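Local coordinates for SnoaL-like domain-containing protein (Burkholderia xenovorans LB400, PDB 3EN8) that is of unknown function but adopts an NTF2-like, SnoaL-type fold, pairs into a dimer and binds a calcium ion in the crystal, at residues 37-42 and 105-110; 66-71 and 78-83. All blocks are in the same frame, centred on the assembly; numbering follows the deposited sequence.

Contact 1: residues 37-42 and 105-110; sequences DYPQSG and HETQYF
The side-chain oxygen OE1 of Gln40 is gripped twice: Phe110 N donates to it at 2.8 Å, and a water that also reaches Gln40 N and Gln108 O gives it a second hydrogen bond. From the same amide, Gln40 NE2 donates to Phe110 O at 2.9 Å, so the glutamine pairs with one residue's N-H and C=O as a neighbouring strand would, just where strand 34-38 has ended. Upstream the pairing is true parallel sheet, with Asp37 N bonded to Glu106 O and Gln108 N to Asp37 O. His105 NE2 donates to Asp37 OD2 at 2.7 Å, meeting it from above the carboxylate plane, while Asp37 OD1 forms a salt bridge with Arg44. Pro39 wedges CG tightly against Thr107 CG2 (3.4 Å) and sets CD over one face of the Tyr109 ring, toward its rim. With chi1 at -52°, the Tyr38 ring leans back beside its own backbone N and forms an offset edge-to-face pair with Phe110, whose edge is turned toward the Tyr38 face, planes 72° apart. Gln40 NE2 also reaches Asp112 O of the second subunit, and Tyr109 OH bonds Glu80 of that subunit; the side-chain amide thus continues the strand's hydrogen bonding and carries it into the dimer interface.

Contact 2: residues 66-71 and 78-83; sequences EVRRIQ and ITEYSI
A classic beta bulge interrupts the antiparallel hairpin of strands 64-73 and 76-85: Arg68 and Arg69 together stand opposite the single residue Glu80. Both of their amides converge on one acceptor, Arg68 N lying 2.8 Å and Arg69 N 3.1 Å from Glu80 O, and they approach from the same face of that carbonyl's plane. The second bond is the straighter, 167° at the hydrogen against 148°. Regular pairing resumes on both flanks, through Glu66 with Ser82 and Gln71 with Ile78.

The extra residue brings two arginines beside one carboxylate. Glu80, extended beyond CG, turns OE1 toward the Arg68 chain and OE2 toward that of Arg69, yet neither arginine makes a direct salt bridge with it; the nearest approach of charged atoms is Arg68 NE to Glu80 OE1, 4.0 Å. Two waters make the connection instead. One molecule accepts from Arg68 NE in the guanidinium plane and donates to Glu80 OE1; another links Arg69 NH1 to Glu80 OE2, 2.6 Å from that oxygen. The guanidinium ends go further afield, Arg68 NH2 to the terminal carboxylate of Gly128 and Arg69 NH1 to Glu97 of the second subunit, whose Tyr109 also bonds Glu80 OE1. Such positive surroundings would be expected to favour the ionised glutamate.

On the other face, Ile70 CG1 lies alongside Thr79, 3.6 Å from its OG1. Tyr81 CG sits between its backbone N and carbonyl carbon (chi1 63°), and the ring leads off from strand 64-73, although Tyr81 CB rests 3.3 Å from Glu66 O. This face packs on helix 3-20, where Val67 and Ile70 touch Trp15 and the Tyr81 ring meets it too, while strand 88-99 pairs with the far side of 76-85.

How the contacts relate
The two contacts lie on one mixed sheet, their centres 15 Å apart, with strand 88-99 running between the strand 102-111 of contact 1 and the hairpin of contact 2. Along the chain, strand 34-38 comes first, the hairpin 64-73 and 76-85 follows, and strand 102-111 returns to close contact 1 around it. The intervening strand is bridged by side chains: Gln108 NE2 and Tyr81 OH are 2.8 Å apart, probably hydrogen-bonded, and Phe110 packs on Ile83. Across the dimer, each contact of one copy meets the other contact of its partner, so residues of the same sheet both hold its strands together and form part of the dimer interface.

Contact 1: residues 37-42 and 105-110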
ATOM      1  N   ASP A  37      -5.455 -11.125   1.220  1.00 15.64           N
ATOM      2  CA  ASP A  37      -4.996 -11.200  -0.187  1.00 14.96           C
ATOM      3  C   ASP A  37      -3.548 -10.760  -0.341  1.00 15.27           C
ATOM      4  O   ASP A  37      -3.104  -9.770   0.249  1.00 15.70           O
ATOM      5  CB  ASP A  37      -5.830 -10.260  -1.052  1.00 17.77           C
ATOM      6  CG  ASP A  37      -7.271 -10.678  -1.193  1.00 18.75           C
ATOM      7  OD1 ASP A  37      -7.620 -11.831  -0.848  1.00 21.18           O
ATOM      8  OD2 ASP A  37      -8.076  -9.825  -1.662  1.00 19.97           O
ATOM      9  N   TYR A  38      -2.831 -11.511  -1.166  1.00 13.38           N
ATOM     10  CA  TYR A  38      -1.530 -11.139  -1.661  1.00 16.40           C
ATOM     11  C   TYR A  38      -1.629 -10.906  -3.170  1.00 16.61           C
ATOM     12  O   TYR A  38      -1.471 -11.856  -3.959  1.00 16.52           O
ATOM     13  CB  TYR A  38      -0.495 -12.260  -1.409  1.00 15.66           C
ATOM     14  CG  TYR A  38      -0.399 -12.773   0.014  1.00 17.74           C
ATOM     15  CD1 TYR A  38      -0.527 -11.914   1.112  1.00 17.31           C
ATOM     16  CD2 TYR A  38      -0.132 -14.103   0.268  1.00 19.29           C
ATOM     17  CE1 TYR A  38      -0.412 -12.374   2.399  1.00 17.34           C
ATOM     18  CE2 TYR A  38      -0.012 -14.576   1.563  1.00 21.84           C
ATOM     19  CZ  TYR A  38      -0.159 -13.708   2.629  1.00 20.59           C
ATOM     20  OH  TYR A  38      -0.027 -14.174   3.915  1.00 21.43           O
ATOM     21  N   PRO A  39      -1.866  -9.644  -3.588  1.00 15.23           N
ATOM     22  CA  PRO A  39      -2.091  -9.445  -5.031  1.00 14.89           C
ATOM     23  C   PRO A  39      -0.881  -9.815  -5.866  1.00 15.43           C
ATOM     24  O   PRO A  39      -1.015 -10.142  -7.031  1.00 13.10           O
ATOM     25  CB  PRO A  39      -2.455  -7.950  -5.113  1.00 14.78           C
ATOM     26  CG  PRO A  39      -3.183  -7.707  -3.824  1.00 14.58           C
ATOM     27  CD  PRO A  39      -2.358  -8.501  -2.800  1.00 15.74           C
ATOM     28  N   GLN A  40       0.295  -9.809  -5.265  1.00 14.31           N
ATOM     29  CA  GLN A  40       1.530 -10.055  -6.032  1.00 13.12           C
ATOM     30  C   GLN A  40       1.557 -11.472  -6.568  1.00 14.10           C
ATOM     31  O   GLN A  40       2.204 -11.786  -7.591  1.00 15.19           O
ATOM     32  CB  GLN A  40       2.786  -9.818  -5.196  1.00 15.33           C
ATOM     33  CG  GLN A  40       3.089  -8.363  -4.919  1.00 17.32           C
ATOM     34  CD  GLN A  40       4.048  -8.211  -3.749  1.00 21.03           C
ATOM     35  OE1 GLN A  40       3.646  -8.060  -2.578  1.00 15.86           O
ATOM     36  NE2 GLN A  40       5.317  -8.272  -4.053  1.00 12.61           N
ATOM     37  N   SER A  41       0.856 -12.350  -5.853  1.00 18.44           N
ATOM     38  CA  SER A  41       0.801 -13.784  -6.191  1.00 19.55           C
ATOM     39  C   SER A  41      -0.592 -14.295  -6.569  1.00 19.70           C
ATOM     40  O   SER A  41      -0.735 -15.418  -7.031  1.00 19.51           O
ATOM     41  CB  SER A  41       1.340 -14.616  -5.021  1.00 18.81           C
ATOM     42  OG  SER A  41       0.431 -14.495  -3.929  1.00 18.16           O
ATOM     43  N   GLY A  42      -1.598 -13.461  -6.376  1.00 17.41           N
ATOM     44  CA  GLY A  42      -2.980 -13.799  -6.701  1.00 18.68           C
ATOM     45  C   GLY A  42      -3.621 -14.680  -5.649  1.00 20.24           C
ATOM     46  O   GLY A  42      -4.703 -15.246  -5.862  1.00 23.37           O
ATOM     47  N   HIS A 105     -11.206  -7.724   5.725  1.00 13.60           N
ATOM     48  CA  HIS A 105     -10.369  -7.869   4.517  1.00 13.56           C
ATOM     49  C   HIS A 105      -9.029  -7.141   4.696  1.00 13.10           C
ATOM     50  O   HIS A 105      -8.962  -5.958   4.992  1.00 14.69           O
ATOM     51  CB  HIS A 105     -11.135  -7.355   3.291  1.00 11.20           C
ATOM     52  CG  HIS A 105     -10.512  -7.695   1.955  1.00 15.41           C
ATOM     53  ND1 HIS A 105     -11.165  -7.443   0.765  1.00 21.27           N
ATOM     54  CD2 HIS A 105      -9.324  -8.253   1.617  1.00 17.26           C
ATOM     55  CE1 HIS A 105     -10.413  -7.848  -0.250  1.00 21.17           C
ATOM     56  NE2 HIS A 105      -9.280  -8.328   0.237  1.00 13.83           N
ATOM     57  N   GLU A 106      -7.963  -7.900   4.565  1.00 12.95           N
ATOM     58  CA  GLU A 106      -6.610  -7.357   4.592  1.00 11.66           C
ATOM     59  C   GLU A 106      -6.007  -7.630   3.241  1.00 11.82           C
ATOM     60  O   GLU A 106      -6.234  -8.681   2.687  1.00 11.61           O
ATOM     61  CB  GLU A 106      -5.776  -8.057   5.670  1.00 13.95           C
ATOM     62  CG  GLU A 106      -4.323  -7.570   5.726  1.00 11.77           C
ATOM     63  CD  GLU A 106      -3.540  -8.126   6.918  1.00 14.45           C
ATOM     64  OE1 GLU A 106      -3.979  -9.117   7.575  1.00 15.77           O
ATOM     65  OE2 GLU A 106      -2.452  -7.550   7.175  1.00 14.10           O
ATOM     66  N   THR A 107      -5.261  -6.664   2.723  1.00  9.71           N
ATOM     67  CA  THR A 107      -4.447  -6.859   1.517  1.00 11.29           C
ATOM     68  C   THR A 107      -3.026  -6.449   1.852  1.00 13.61           C
ATOM     69  O   THR A 107      -2.774  -5.316   2.304  1.00 14.10           O
ATOM     70  CB  THR A 107      -4.944  -5.958   0.393  1.00 12.50           C
ATOM     71  OG1 THR A 107      -6.359  -6.062   0.290  1.00 14.99           O
ATOM     72  CG2 THR A 107      -4.278  -6.331  -0.964  1.00 13.30           C
ATOM     73  N   GLN A 108      -2.105  -7.354   1.599  1.00 14.20           N
ATOM     74  CA  GLN A 108      -0.708  -7.107   1.865  1.00 12.66           C
ATOM     75  C   GLN A 108       0.171  -7.118   0.607  1.00 13.91           C
ATOM     76  O   GLN A 108      -0.002  -7.922  -0.302  1.00 16.08           O
ATOM     77  CB  GLN A 108      -0.168  -8.122   2.870  1.00 15.08           C
ATOM     78  CG  GLN A 108      -0.573  -7.914   4.328  1.00 11.88           C
ATOM     79  CD  GLN A 108      -0.061  -9.057   5.231  1.00 14.01           C
ATOM     80  OE1 GLN A 108      -0.449 -10.205   5.072  1.00 17.17           O
ATOM     81  NE2 GLN A 108       0.780  -8.719   6.210  1.00 17.75           N
ATOM     82  N   TYR A 109       1.110  -6.185   0.617  1.00 13.25           N
ATOM     83  CA  TYR A 109       2.187  -6.097  -0.362  1.00 13.80           C
ATOM     84  C   TYR A 109       3.558  -6.102   0.338  1.00 12.93           C
ATOM     85  O   TYR A 109       3.760  -5.447   1.353  1.00 12.76           O
ATOM     86  CB  TYR A 109       2.073  -4.785  -1.104  1.00 15.21           C
ATOM     87  CG  TYR A 109       0.898  -4.710  -2.047  1.00 13.93           C
ATOM     88  CD1 TYR A 109      -0.330  -4.309  -1.616  1.00 14.68           C
ATOM     89  CD2 TYR A 109       1.034  -5.103  -3.385  1.00 13.99           C
ATOM     90  CE1 TYR A 109      -1.420  -4.237  -2.485  1.00 14.10           C
ATOM     91  CE2 TYR A 109      -0.031  -5.004  -4.267  1.00 13.79           C
ATOM     92  CZ  TYR A 109      -1.240  -4.591  -3.817  1.00 18.44           C
ATOM     93  OH  TYR A 109      -2.270  -4.538  -4.691  1.00 15.40           O
ATOM     94  N   PHE A 110       4.486  -6.763  -0.295  1.00 13.61           N
ATOM     95  CA  PHE A 110       5.829  -6.978   0.232  1.00 15.61           C
ATOM     96  C   PHE A 110       6.812  -6.553  -0.820  1.00 17.74           C
ATOM     97  O   PHE A 110       6.913  -7.180  -1.865  1.00 18.89           O
ATOM     98  CB  PHE A 110       6.038  -8.456   0.578  1.00 19.08           C
ATOM     99  CG  PHE A 110       4.967  -9.034   1.473  1.00 16.80           C
ATOM    100  CD1 PHE A 110       5.083  -8.942   2.850  1.00 18.05           C
ATOM    101  CD2 PHE A 110       3.845  -9.676   0.932  1.00 18.66           C
ATOM    102  CE1 PHE A 110       4.109  -9.483   3.681  1.00 21.43           C
ATOM    103  CE2 PHE A 110       2.851 -10.210   1.781  1.00 20.58           C
ATOM    104  CZ  PHE A 110       2.998 -10.105   3.133  1.00 20.07           C
TER
HETATM  105  O   HOH W   1       0.677 -12.511   5.731  1.00 17.82           O
HETATM  106  O   HOH W   2       0.974  -9.205  -2.488  1.00 12.79           O

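Contact 2: residues 66-71 and 78-83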
ATOM      1  N   GLU A  66       9.387  -3.251  12.396  1.00 15.69           N
ATOM      2  CA  GLU A  66       9.242  -1.840  12.768  1.00 16.48           C
ATOM      3  C   GLU A  66       8.115  -1.187  11.988  1.00 14.54           C
ATOM      4  O   GLU A  66       8.020  -1.312  10.766  1.00 15.06           O
ATOM      5  CB  GLU A  66      10.564  -1.121  12.507  1.00 19.23           C
ATOM      6  CG  GLU A  66      10.605   0.360  12.672  1.00 28.85           C
ATOM      7  CD  GLU A  66      12.007   0.875  12.332  1.00 35.97           C
ATOM      8  OE1 GLU A  66      12.461   0.693  11.176  1.00 41.45           O
ATOM      9  OE2 GLU A  66      12.658   1.423  13.233  1.00 44.40           O
ATOM     10  N   VAL A  67       7.236  -0.517  12.711  1.00 12.72           N
ATOM     11  CA  VAL A  67       6.160   0.235  12.039  1.00 11.72           C
ATOM     12  C   VAL A  67       6.718   1.558  11.549  1.00 14.04           C
ATOM     13  O   VAL A  67       7.440   2.272  12.280  1.00 15.95           O
ATOM     14  CB  VAL A  67       4.943   0.480  12.940  1.00 14.07           C
ATOM     15  CG1 VAL A  67       3.909   1.397  12.204  1.00 15.59           C
ATOM     16  CG2 VAL A  67       4.281  -0.866  13.324  1.00 12.71           C
ATOM     17  N   ARG A  68       6.391   1.881  10.299  1.00 12.13           N
ATOM     18  CA  ARG A  68       6.781   3.167   9.690  1.00 14.56           C
ATOM     19  C   ARG A  68       5.708   4.239   9.909  1.00 13.67           C
ATOM     20  O   ARG A  68       5.924   5.370  10.380  1.00 12.01           O
ATOM     21  CB  ARG A  68       6.995   3.001   8.178  1.00 12.97           C
ATOM     22  CG  ARG A  68       7.456   4.286   7.508  1.00 16.27           C
ATOM     23  CD  ARG A  68       7.591   4.173   5.989  1.00 23.60           C
ATOM     24  NE  ARG A  68       8.014   5.437   5.359  1.00 23.57           N
ATOM     25  CZ  ARG A  68       9.287   5.772   5.138  1.00 26.19           C
ATOM     26  NH1 ARG A  68      10.276   4.982   5.524  1.00 21.97           N
ATOM     27  NH2 ARG A  68       9.580   6.931   4.557  1.00 28.88           N
ATOM     28  N   ARG A  69       4.520   3.851   9.570  1.00 11.59           N
ATOM     29  CA  ARG A  69       3.359   4.767   9.651  1.00 13.45           C
ATOM     30  C   ARG A  69       2.038   4.023   9.614  1.00 15.23           C
ATOM     31  O   ARG A  69       1.871   3.065   8.868  1.00 17.14           O
ATOM     32  CB  ARG A  69       3.379   5.751   8.487  1.00 13.70           C
ATOM     33  CG  ARG A  69       2.306   6.820   8.581  1.00 14.69           C
ATOM     34  CD  ARG A  69       2.434   7.842   7.484  1.00 16.39           C
ATOM     35  NE  ARG A  69       1.511   8.954   7.757  1.00 18.40           N
ATOM     36  CZ  ARG A  69       1.167   9.851   6.849  1.00 17.51           C
ATOM     37  NH1 ARG A  69       1.637   9.747   5.612  1.00 14.48           N
ATOM     38  NH2 ARG A  69       0.341  10.821   7.156  1.00 17.96           N
ATOM     39  N   ILE A  70       1.081   4.522  10.408  1.00 13.77           N
ATOM     40  CA  ILE A  70      -0.300   4.041  10.347  1.00 14.56           C
ATOM     41  C   ILE A  70      -1.223   5.227  10.082  1.00 14.29           C
ATOM     42  O   ILE A  70      -1.152   6.236  10.738  1.00 15.32           O
ATOM     43  CB  ILE A  70      -0.754   3.337  11.658  1.00 14.83           C
ATOM     44  CG1 ILE A  70       0.107   2.124  11.973  1.00 16.87           C
ATOM     45  CG2 ILE A  70      -2.257   2.919  11.596  1.00 12.28           C
ATOM     46  CD1 ILE A  70       0.124   1.717  13.489  1.00 22.12           C
ATOM     47  N   GLN A  71      -2.018   5.068   9.042  1.00 13.79           N
ATOM     48  CA  GLN A  71      -3.063   6.051   8.663  1.00 15.93           C
ATOM     49  C   GLN A  71      -4.397   5.367   8.640  1.00 14.23           C
ATOM     50  O   GLN A  71      -4.502   4.189   8.332  1.00 14.30           O
ATOM     51  CB  GLN A  71      -2.805   6.626   7.262  1.00 15.77           C
ATOM     52  CG  GLN A  71      -1.521   7.405   7.112  1.00 17.92           C
ATOM     53  CD  GLN A  71      -1.412   7.970   5.738  1.00 17.43           C
ATOM     54  OE1 GLN A  71      -2.058   8.977   5.427  1.00 17.77           O
ATOM     55  NE2 GLN A  71      -0.678   7.307   4.886  1.00 16.08           N
ATOM     56  N   ILE A  78      -4.380   1.723   6.859  0.50 12.89           N
ATOM     57  CA  ILE A  78      -3.183   1.317   6.150  0.50 13.67           C
ATOM     58  C   ILE A  78      -1.908   1.512   6.948  0.50 13.87           C
ATOM     59  O   ILE A  78      -1.581   2.591   7.435  0.50 14.40           O
ATOM     60  CB  ILE A  78      -3.095   1.948   4.747  0.50 14.31           C
ATOM     61  CG1 ILE A  78      -1.938   1.300   3.986  0.50 12.93           C
ATOM     62  CG2 ILE A  78      -2.994   3.490   4.787  0.50 12.19           C
ATOM     63  CD1 ILE A  78      -1.896   1.709   2.523  0.50 16.99           C
ATOM     64  N   THR A  79      -1.211   0.405   7.062  1.00 13.25           N
ATOM     65  CA  THR A  79       0.006   0.323   7.861  1.00 12.64           C
ATOM     66  C   THR A  79       1.160   0.059   6.915  1.00 12.59           C
ATOM     67  O   THR A  79       1.137  -0.867   6.096  1.00 14.77           O
ATOM     68  CB  THR A  79      -0.048  -0.772   8.972  1.00 12.06           C
ATOM     69  OG1 THR A  79      -1.137  -0.551   9.857  1.00 12.66           O
ATOM     70  CG2 THR A  79       1.291  -0.802   9.755  1.00 10.32           C
ATOM     71  N   GLU A  80       2.152   0.922   7.050  1.00 12.36           N
ATOM     72  CA  GLU A  80       3.423   0.794   6.381  1.00 13.26           C
ATOM     73  C   GLU A  80       4.424   0.345   7.409  1.00 14.16           C
ATOM     74  O   GLU A  80       4.553   0.942   8.479  1.00 13.65           O
ATOM     75  CB  GLU A  80       3.866   2.143   5.784  1.00 12.86           C
ATOM     76  CG  GLU A  80       2.968   2.719   4.658  1.00 11.77           C
ATOM     77  CD  GLU A  80       3.344   4.126   4.365  1.00 14.52           C
ATOM     78  OE1 GLU A  80       4.468   4.307   3.855  1.00 15.50           O
ATOM     79  OE2 GLU A  80       2.527   5.039   4.666  1.00 16.78           O
ATOM     80  N   TYR A  81       5.134  -0.707   7.096  1.00 11.77           N
ATOM     81  CA  TYR A  81       6.037  -1.301   8.118  1.00 11.68           C
ATOM     82  C   TYR A  81       7.073  -2.101   7.430  1.00 12.38           C
ATOM     83  O   TYR A  81       6.937  -2.408   6.281  1.00 13.46           O
ATOM     84  CB  TYR A  81       5.290  -2.157   9.146  1.00 12.09           C
ATOM     85  CG  TYR A  81       4.538  -3.414   8.671  1.00 11.57           C
ATOM     86  CD1 TYR A  81       3.299  -3.320   8.007  1.00  9.17           C
ATOM     87  CD2 TYR A  81       5.027  -4.673   8.921  1.00 14.93           C
ATOM     88  CE1 TYR A  81       2.623  -4.440   7.605  1.00 15.35           C
ATOM     89  CE2 TYR A  81       4.336  -5.826   8.530  1.00 16.69           C
ATOM     90  CZ  TYR A  81       3.114  -5.703   7.858  1.00 12.37           C
ATOM     91  OH  TYR A  81       2.434  -6.869   7.464  1.00 14.23           O
ATOM     92  N   SER A  82       8.126  -2.408   8.175  1.00 13.16           N
ATOM     93  CA  SER A  82       9.222  -3.247   7.683  1.00 16.04           C
ATOM     94  C   SER A  82       9.269  -4.556   8.487  1.00 14.84           C
ATOM     95  O   SER A  82       9.036  -4.608   9.715  1.00 15.90           O
ATOM     96  CB  SER A  82      10.565  -2.508   7.795  1.00 16.06           C
ATOM     97  OG  SER A  82      10.596  -1.400   6.922  1.00 17.10           O
ATOM     98  N   ILE A  83       9.492  -5.628   7.752  1.00 13.60           N
ATOM     99  CA  ILE A  83       9.748  -6.934   8.337  1.00 17.11           C
ATOM    100  C   ILE A  83      11.071  -7.472   7.786  1.00 15.40           C
ATOM    101  O   ILE A  83      11.437  -7.182   6.651  1.00 18.98           O
ATOM    102  CB  ILE A  83       8.602  -7.919   8.020  1.00 17.32           C
ATOM    103  CG1 ILE A  83       8.505  -8.239   6.540  1.00 21.77           C
ATOM    104  CG2 ILE A  83       7.270  -7.354   8.498  1.00 22.25           C
ATOM    105  CD1 ILE A  83       7.414  -9.241   6.206  1.00 30.60           C
TER
HETATM  106  O   HOH W   3      12.805  -0.421   8.755  1.00 36.56           O
HETATM  107  O   HOH W   4       5.664   6.621   4.732  1.00 19.53           O
HETATM  108  O   HOH W   5       2.959   7.583   4.087  1.00 13.39           O